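Local coordinates for protein Lys-gingipain W83 (Porphyromonas gingivalis, PDB 4RBM) that cleaves proteins on the carboxyl side of lysine as a secreted cysteine endopeptidase of the C25 family and may act as a virulence factor in periodontal disease, at residues 150-155 against 185-190; 321-326 against 367-372. All blocks are in the same frame, centred on the assembly; numbering follows the deposited sequence.

Contact 1. Residues 150-155 against 185-190; sequences LEKVLL and GYTDVY. With NI (nickel (II) ion), chain F; NA (sodium ion), chain G; HIS (histidine), chain H.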
loop_
_atom_site.group_PDB
_atom_site.type_symbol
_atom_site.label_atom_id
_atom_site.label_comp_id
_atom_site.label_asym_id
_atom_site.label_seq_id
_atom_site.Cartn_x
_atom_site.Cartn_y
_atom_site.Cartn_z
ATOM N N LEU A 150 7.514 13.544 7.891
ATOM C CA LEU A 150 6.163 12.984 7.771
ATOM C C LEU A 150 5.075 14.034 7.677
ATOM O O LEU A 150 3.966 13.707 7.255
ATOM C CB LEU A 150 5.861 12.077 8.970
ATOM C CG LEU A 150 6.727 10.818 9.065
ATOM C CD1 LEU A 150 6.466 10.064 10.380
ATOM C CD2 LEU A 150 6.487 9.865 7.881
ATOM N N GLU A 151 5.383 15.276 8.061
ATOM C CA GLU A 151 4.437 16.388 8.058
ATOM C C GLU A 151 4.471 17.128 6.729
ATOM O O GLU A 151 3.906 18.217 6.609
ATOM C CB GLU A 151 4.798 17.344 9.219
ATOM C CG GLU A 151 4.932 16.625 10.553
ATOM C CD GLU A 151 5.143 17.564 11.722
ATOM O OE1 GLU A 151 4.202 17.703 12.533
ATOM O OE2 GLU A 151 6.231 18.178 11.818
ATOM N N LYS A 152 5.123 16.538 5.719
ATOM C CA LYS A 152 5.327 17.201 4.437
ATOM C C LYS A 152 4.927 16.326 3.268
ATOM O O LYS A 152 5.078 15.096 3.316
ATOM C CB LYS A 152 6.802 17.599 4.304
ATOM C CG LYS A 152 7.334 18.305 5.563
ATOM C CD LYS A 152 8.786 18.743 5.463
ATOM C CE LYS A 152 9.324 19.080 6.853
ATOM N NZ LYS A 152 10.717 19.621 6.805
ATOM N N VAL A 153 4.433 16.970 2.191
ATOM C CA VAL A 153 4.000 16.232 0.979
ATOM C C VAL A 153 4.414 16.990 -0.267
ATOM O O VAL A 153 4.697 18.189 -0.208
ATOM C CB VAL A 153 2.467 15.916 0.919
ATOM C CG1 VAL A 153 2.011 15.066 2.113
ATOM C CG2 VAL A 153 1.627 17.186 0.760
ATOM N N LEU A 154 4.455 16.281 -1.399
ATOM C CA LEU A 154 4.761 16.903 -2.693
ATOM C C LEU A 154 3.604 16.578 -3.618
ATOM O O LEU A 154 3.282 15.395 -3.777
ATOM C CB LEU A 154 6.111 16.391 -3.293
ATOM C CG LEU A 154 6.412 16.850 -4.780
ATOM C CD1 LEU A 154 6.499 18.403 -4.906
ATOM C CD2 LEU A 154 7.741 16.252 -5.281
ATOM N N LEU A 155 2.969 17.597 -4.223
ATOM C CA LEU A 155 1.846 17.364 -5.138
ATOM C C LEU A 155 2.095 18.085 -6.455
ATOM O O LEU A 155 2.337 19.290 -6.449
ATOM C CB LEU A 155 0.522 17.846 -4.496
ATOM C CG LEU A 155 0.182 17.295 -3.084
ATOM C CD1 LEU A 155 -0.976 18.074 -2.457
ATOM C CD2 LEU A 155 -0.133 15.799 -3.104
ATOM N N GLY A 185 -2.504 18.717 9.944
ATOM C CA GLY A 185 -1.159 18.558 10.498
ATOM C C GLY A 185 -0.006 18.710 9.530
ATOM O O GLY A 185 1.159 18.604 9.939
ATOM N N TYR A 186 -0.302 18.946 8.232
ATOM C CA TYR A 186 0.787 19.103 7.265
ATOM C C TYR A 186 1.380 20.486 7.340
ATOM O O TYR A 186 0.665 21.481 7.150
ATOM C CB TYR A 186 0.288 18.804 5.837
ATOM C CG TYR A 186 -0.027 17.339 5.640
ATOM C CD1 TYR A 186 0.995 16.401 5.461
ATOM C CD2 TYR A 186 -1.333 16.868 5.732
ATOM C CE1 TYR A 186 0.714 15.043 5.321
ATOM C CE2 TYR A 186 -1.628 15.515 5.557
ATOM C CZ TYR A 186 -0.601 14.607 5.362
ATOM O OH TYR A 186 -0.900 13.277 5.189
ATOM N N THR A 187 2.694 20.564 7.601
ATOM C CA THR A 187 3.375 21.862 7.734
ATOM C C THR A 187 3.916 22.385 6.405
ATOM O O THR A 187 4.064 23.600 6.249
ATOM C CB THR A 187 4.528 21.745 8.733
ATOM O OG1 THR A 187 5.495 20.797 8.236
ATOM C CG2 THR A 187 4.038 21.315 10.113
ATOM N N ASP A 188 4.257 21.476 5.488
ATOM C CA ASP A 188 4.839 21.855 4.198
ATOM C C ASP A 188 4.139 21.096 3.090
ATOM O O ASP A 188 4.265 19.883 3.007
ATOM C CB ASP A 188 6.363 21.590 4.178
ATOM C CG ASP A 188 7.109 22.419 5.212
ATOM O OD1 ASP A 188 7.154 21.995 6.381
ATOM O OD2 ASP A 188 7.536 23.550 4.873
ATOM N N VAL A 189 3.335 21.803 2.295
ATOM C CA VAL A 189 2.598 21.173 1.195
ATOM C C VAL A 189 3.168 21.751 -0.084
ATOM O O VAL A 189 2.726 22.805 -0.550
ATOM C CB VAL A 189 1.071 21.398 1.361
ATOM C CG1 VAL A 189 0.302 20.830 0.172
ATOM C CG2 VAL A 189 0.572 20.772 2.669
ATOM N N TYR A 190 4.250 21.125 -0.574
ATOM C CA TYR A 190 4.926 21.569 -1.798
ATOM C C TYR A 190 4.017 21.215 -2.952
ATOM O O TYR A 190 3.673 20.030 -3.121
ATOM C CB TYR A 190 6.297 20.885 -1.948
ATOM C CG TYR A 190 7.147 20.932 -0.702
ATOM C CD1 TYR A 190 7.644 22.145 -0.215
ATOM C CD2 TYR A 190 7.508 19.764 -0.038
ATOM C CE1 TYR A 190 8.455 22.187 0.921
ATOM C CE2 TYR A 190 8.325 19.797 1.092
ATOM C CZ TYR A 190 8.797 21.007 1.566
ATOM O OH TYR A 190 9.617 21.018 2.679
HETATM NI NI NI F . 6.325 19.032 13.632
HETATM NA NA NA G . 2.961 25.574 6.756
HETATM N N HIS H . 2.412 15.979 19.539
HETATM C CA HIS H . 3.417 16.776 18.819
HETATM C C HIS H . 2.811 18.110 18.381
HETATM O O HIS H . 1.868 18.124 17.592
HETATM C CB HIS H . 3.954 15.978 17.605
HETATM C CG HIS H . 4.938 16.726 16.751
HETATM N ND1 HIS H . 6.289 16.697 17.022
HETATM C CD2 HIS H . 4.727 17.481 15.648
HETATM C CE1 HIS H . 6.863 17.421 16.075
HETATM N NE2 HIS H . 5.963 17.915 15.223
HETATM O O HOH W 1 1.678 16.888 12.033
HETATM O O HOH W 2 0.786 23.869 5.838
HETATM O O HOH W 3 4.413 26.082 5.117
HETATM O O HOH W 4 1.242 27.187 6.552
HETATM O O HOH W 5 2.109 25.107 8.776
#

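Contact 2. Residues 321-326 against 367-372; sequences SYNTVN and PYRAMP. With NA (sodium ion), chain E; HIS (histidine), chain H.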
loop_
_atom_site.group_PDB
_atom_site.type_symbol
_atom_site.label_atom_id
_atom_site.label_comp_id
_atom_site.label_asym_id
_atom_site.label_seq_id
_atom_site.Cartn_x
_atom_site.Cartn_y
_atom_site.Cartn_z
ATOM N N SER A 321 -11.110 3.533 8.308
ATOM C CA SER A 321 -11.074 2.542 7.223
ATOM C C SER A 321 -10.164 3.049 6.108
ATOM O O SER A 321 -9.740 4.206 6.153
ATOM C CB SER A 321 -12.478 2.231 6.695
ATOM O OG SER A 321 -13.093 3.393 6.159
ATOM N N TYR A 322 -9.865 2.198 5.132
ATOM C CA TYR A 322 -8.980 2.524 3.999
ATOM C C TYR A 322 -7.680 3.106 4.553
ATOM O O TYR A 322 -7.289 4.228 4.219
ATOM C CB TYR A 322 -9.660 3.491 3.002
ATOM C CG TYR A 322 -10.906 2.905 2.375
ATOM C CD1 TYR A 322 -10.834 2.163 1.196
ATOM C CD2 TYR A 322 -12.150 3.046 2.986
ATOM C CE1 TYR A 322 -11.977 1.590 0.628
ATOM C CE2 TYR A 322 -13.303 2.489 2.416
ATOM C CZ TYR A 322 -13.209 1.773 1.232
ATOM O OH TYR A 322 -14.327 1.210 0.663
ATOM N N ASN A 323 -7.003 2.312 5.397
ATOM C CA ASN A 323 -5.790 2.770 6.062
ATOM C C ASN A 323 -4.523 2.088 5.584
ATOM O O ASN A 323 -3.465 2.345 6.156
ATOM C CB ASN A 323 -5.959 2.639 7.572
ATOM C CG ASN A 323 -6.901 3.713 8.067
ATOM O OD1 ASN A 323 -6.885 4.849 7.568
ATOM N ND2 ASN A 323 -7.705 3.403 9.080
ATOM N N THR A 324 -4.590 1.291 4.509
ATOM C CA THR A 324 -3.381 0.668 3.940
ATOM C C THR A 324 -3.043 1.276 2.597
ATOM O O THR A 324 -3.902 1.896 1.964
ATOM C CB THR A 324 -3.589 -0.861 3.728
ATOM O OG1 THR A 324 -4.651 -1.072 2.790
ATOM C CG2 THR A 324 -3.823 -1.607 5.011
ATOM N N VAL A 325 -1.806 1.040 2.123
ATOM C CA VAL A 325 -1.412 1.457 0.781
ATOM C C VAL A 325 -2.369 0.800 -0.273
ATOM O O VAL A 325 -2.940 1.525 -1.098
ATOM C CB VAL A 325 0.069 1.106 0.482
ATOM C CG1 VAL A 325 0.365 1.304 -1.007
ATOM C CG2 VAL A 325 1.012 1.961 1.334
ATOM N N ASN A 326 -2.602 -0.533 -0.208
ATOM C CA ASN A 326 -3.539 -1.147 -1.167
ATOM C C ASN A 326 -4.924 -0.497 -1.157
ATOM O O ASN A 326 -5.507 -0.320 -2.225
ATOM C CB ASN A 326 -3.711 -2.646 -0.897
ATOM C CG ASN A 326 -2.752 -3.455 -1.722
ATOM O OD1 ASN A 326 -1.735 -3.872 -1.234
ATOM N ND2 ASN A 326 -3.074 -3.697 -2.987
ATOM N N PRO A 367 -0.034 3.881 5.906
ATOM C CA PRO A 367 0.667 5.179 5.941
ATOM C C PRO A 367 0.152 6.108 7.019
ATOM O O PRO A 367 -1.044 6.122 7.348
ATOM C CB PRO A 367 0.430 5.777 4.549
ATOM C CG PRO A 367 0.066 4.575 3.668
ATOM C CD PRO A 367 -0.701 3.669 4.604
ATOM N N TYR A 368 1.087 6.866 7.584
ATOM C CA TYR A 368 0.779 7.927 8.542
ATOM C C TYR A 368 0.138 9.070 7.776
ATOM O O TYR A 368 0.337 9.179 6.559
ATOM C CB TYR A 368 2.046 8.418 9.269
ATOM C CG TYR A 368 2.840 7.300 9.907
ATOM C CD1 TYR A 368 2.248 6.434 10.829
ATOM C CD2 TYR A 368 4.172 7.074 9.558
ATOM C CE1 TYR A 368 2.960 5.368 11.378
ATOM C CE2 TYR A 368 4.891 6.002 10.095
ATOM C CZ TYR A 368 4.291 5.174 11.031
ATOM O OH TYR A 368 4.988 4.105 11.550
ATOM N N ARG A 369 -0.602 9.930 8.471
ATOM C CA ARG A 369 -1.191 11.111 7.839
ATOM C C ARG A 369 -0.715 12.309 8.650
ATOM O O ARG A 369 -1.240 12.610 9.727
ATOM C CB ARG A 369 -2.723 11.013 7.741
ATOM C CG ARG A 369 -3.200 9.894 6.788
ATOM C CD ARG A 369 -4.739 9.803 6.819
ATOM N NE ARG A 369 -5.265 9.406 8.128
ATOM C CZ ARG A 369 -5.488 8.148 8.515
ATOM N NH1 ARG A 369 -5.202 7.135 7.707
ATOM N NH2 ARG A 369 -5.975 7.896 9.722
ATOM N N ALA A 370 0.375 12.923 8.168
ATOM C CA ALA A 370 1.145 13.960 8.864
ATOM C C ALA A 370 1.826 13.283 10.077
ATOM O O ALA A 370 2.096 12.080 9.993
ATOM C CB ALA A 370 0.267 15.152 9.274
ATOM N N MET A 371 2.071 13.987 11.194
ATOM C CA MET A 371 2.746 13.335 12.329
ATOM C C MET A 371 1.853 12.278 13.006
ATOM O O MET A 371 0.797 12.631 13.529
ATOM C CB MET A 371 3.233 14.357 13.373
ATOM C CG MET A 371 4.032 13.703 14.516
ATOM S SD MET A 371 5.654 13.032 14.020
ATOM C CE MET A 371 6.538 14.568 13.603
ATOM N N PRO A 372 2.272 10.996 13.056
ATOM C CA PRO A 372 1.443 9.992 13.767
ATOM C C PRO A 372 1.370 10.287 15.281
ATOM O O PRO A 372 2.306 10.846 15.882
ATOM C CB PRO A 372 2.144 8.665 13.488
ATOM C CG PRO A 372 3.538 9.028 13.101
ATOM C CD PRO A 372 3.492 10.391 12.478
HETATM NA NA NA E . -8.189 5.958 5.820
HETATM N N HIS H . 2.412 15.979 19.539
HETATM C CA HIS H . 3.417 16.776 18.819
HETATM C C HIS H . 2.811 18.110 18.381
HETATM O O HIS H . 1.868 18.124 17.592
HETATM C CB HIS H . 3.954 15.978 17.605
HETATM C CG HIS H . 4.938 16.726 16.751
HETATM N ND1 HIS H . 6.289 16.697 17.022
HETATM C CD2 HIS H . 4.727 17.481 15.648
HETATM C CE1 HIS H . 6.863 17.421 16.075
HETATM N NE2 HIS H . 5.963 17.915 15.223
HETATM O O HOH W 6 -3.017 4.363 8.049
#

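Contact 1. Residues 150-155 against 185-190
Lys152, Val153 and Leu154 pair in parallel with Asp188, Val189 and Tyr190, the two short strands running 4.8 Å apart at 14°. As in any parallel pair, one residue bonds to the two that flank its partner: Val153 gives its N-H to Asp188 O and takes that of Tyr190 on its own O, and Leu155 N then closes on Tyr190 O at 2.8 Å. At the N-terminal end of the pair, Glu151 O accepts Thr187 N at 2.8 Å, and Asp188 N only weakly.

On one face Lys152, extended beyond CG, lies alongside Asp188, its CG and CD against the acid's CB, while NZ stays 4.3 Å from Asp188 OD1, too far for a salt bridge. That oxygen instead takes the hydroxyl proton of Thr187. Farther along, Leu154 reaches across with CD1 to Tyr190 CB. On the other face Val153 divides its branches: CG1 presses on Tyr186 CE1 at 3.5 Å, while CG2 meets Val189 CG1, which also touches Leu155 CD1. Glu151, with CG beside its own N (chi1 -52°) and the chain extended beyond, carries its carboxylate out past Thr187. There OE2 binds nickel at 2.0 Å; a bound histidine supplies NE2, and one further atom from outside the two segments also binds the metal. A water links OE1 to Gly185 O. Thr187 O binds a sodium ion otherwise ringed by waters.

The pair belongs to a beta-alpha-beta crossover, with 188-192 the edge strand of the six-stranded sheet. Helix 163-178 covers Leu155 and Val189 through Met176, helix 202-206 lies over Leu154 and stacks His203 on Tyr190, and strand 210-214 continues the sheet beyond 152-157.

Contact 2. Residues 321-326 against 367-372
Val325 and Pro367 form the close apolar part of this contact, the CG2 methyl meeting ring atom CG at 3.6 Å with the two side chains crossed at about a right angle. With CG1 anti to the backbone N (chi1 169°), CG2 is the branch left facing the proline, and Tyr274 of strand 273-279 touches both residues. Pro367 CD also rests 3.4 Å from Asn323 O.

Thr324 is the N-cap of helix 325-341, so the contact joins the start of that helix to the loop that follows strand 357-361 in the catalytic domain. Just before the cap, the chain wraps a sodium ion with Ser321 O, Tyr322 O and Asn323 OD1; Ala315, Thr316 and Leu318 complete the site with their carbonyls.

The polar side is looser. Arg369, bent at chi3 (-64°), gives NH1 to Asn323 OD1 at 2.8 Å, but from above the amide plane and with an N-H...O angle of only 132°. One oxygen thus serves both the guanidinium and the sodium, whose positive charges probably both polarise it. Between this bond and the proline, a water donates to Asn323 O and to Pro367 O, bridging backbones that do not bond directly.

Contact 1 and contact 2 lie in series along the chain, their centres about 14 Å apart, and meet through the 367-372 loop. Tyr186 OH sits 3.4 Å from Arg369 CA, so the ring that packs against Val153 in contact 1 also abuts the backbone of contact 2. Beside it, Gly185 C is 3.6 Å from Ala370 CB, and Met371 CB lies 3.6 Å from Glu151 OE1. The nickel-bound histidine touches both: it joins Glu151 among the ligands of the metal, and Met371 CE approaches its NE2 at 3.8 Å. Both contacts lie away from the catalytic residues, His216 and Cys249, and from the calcium sites.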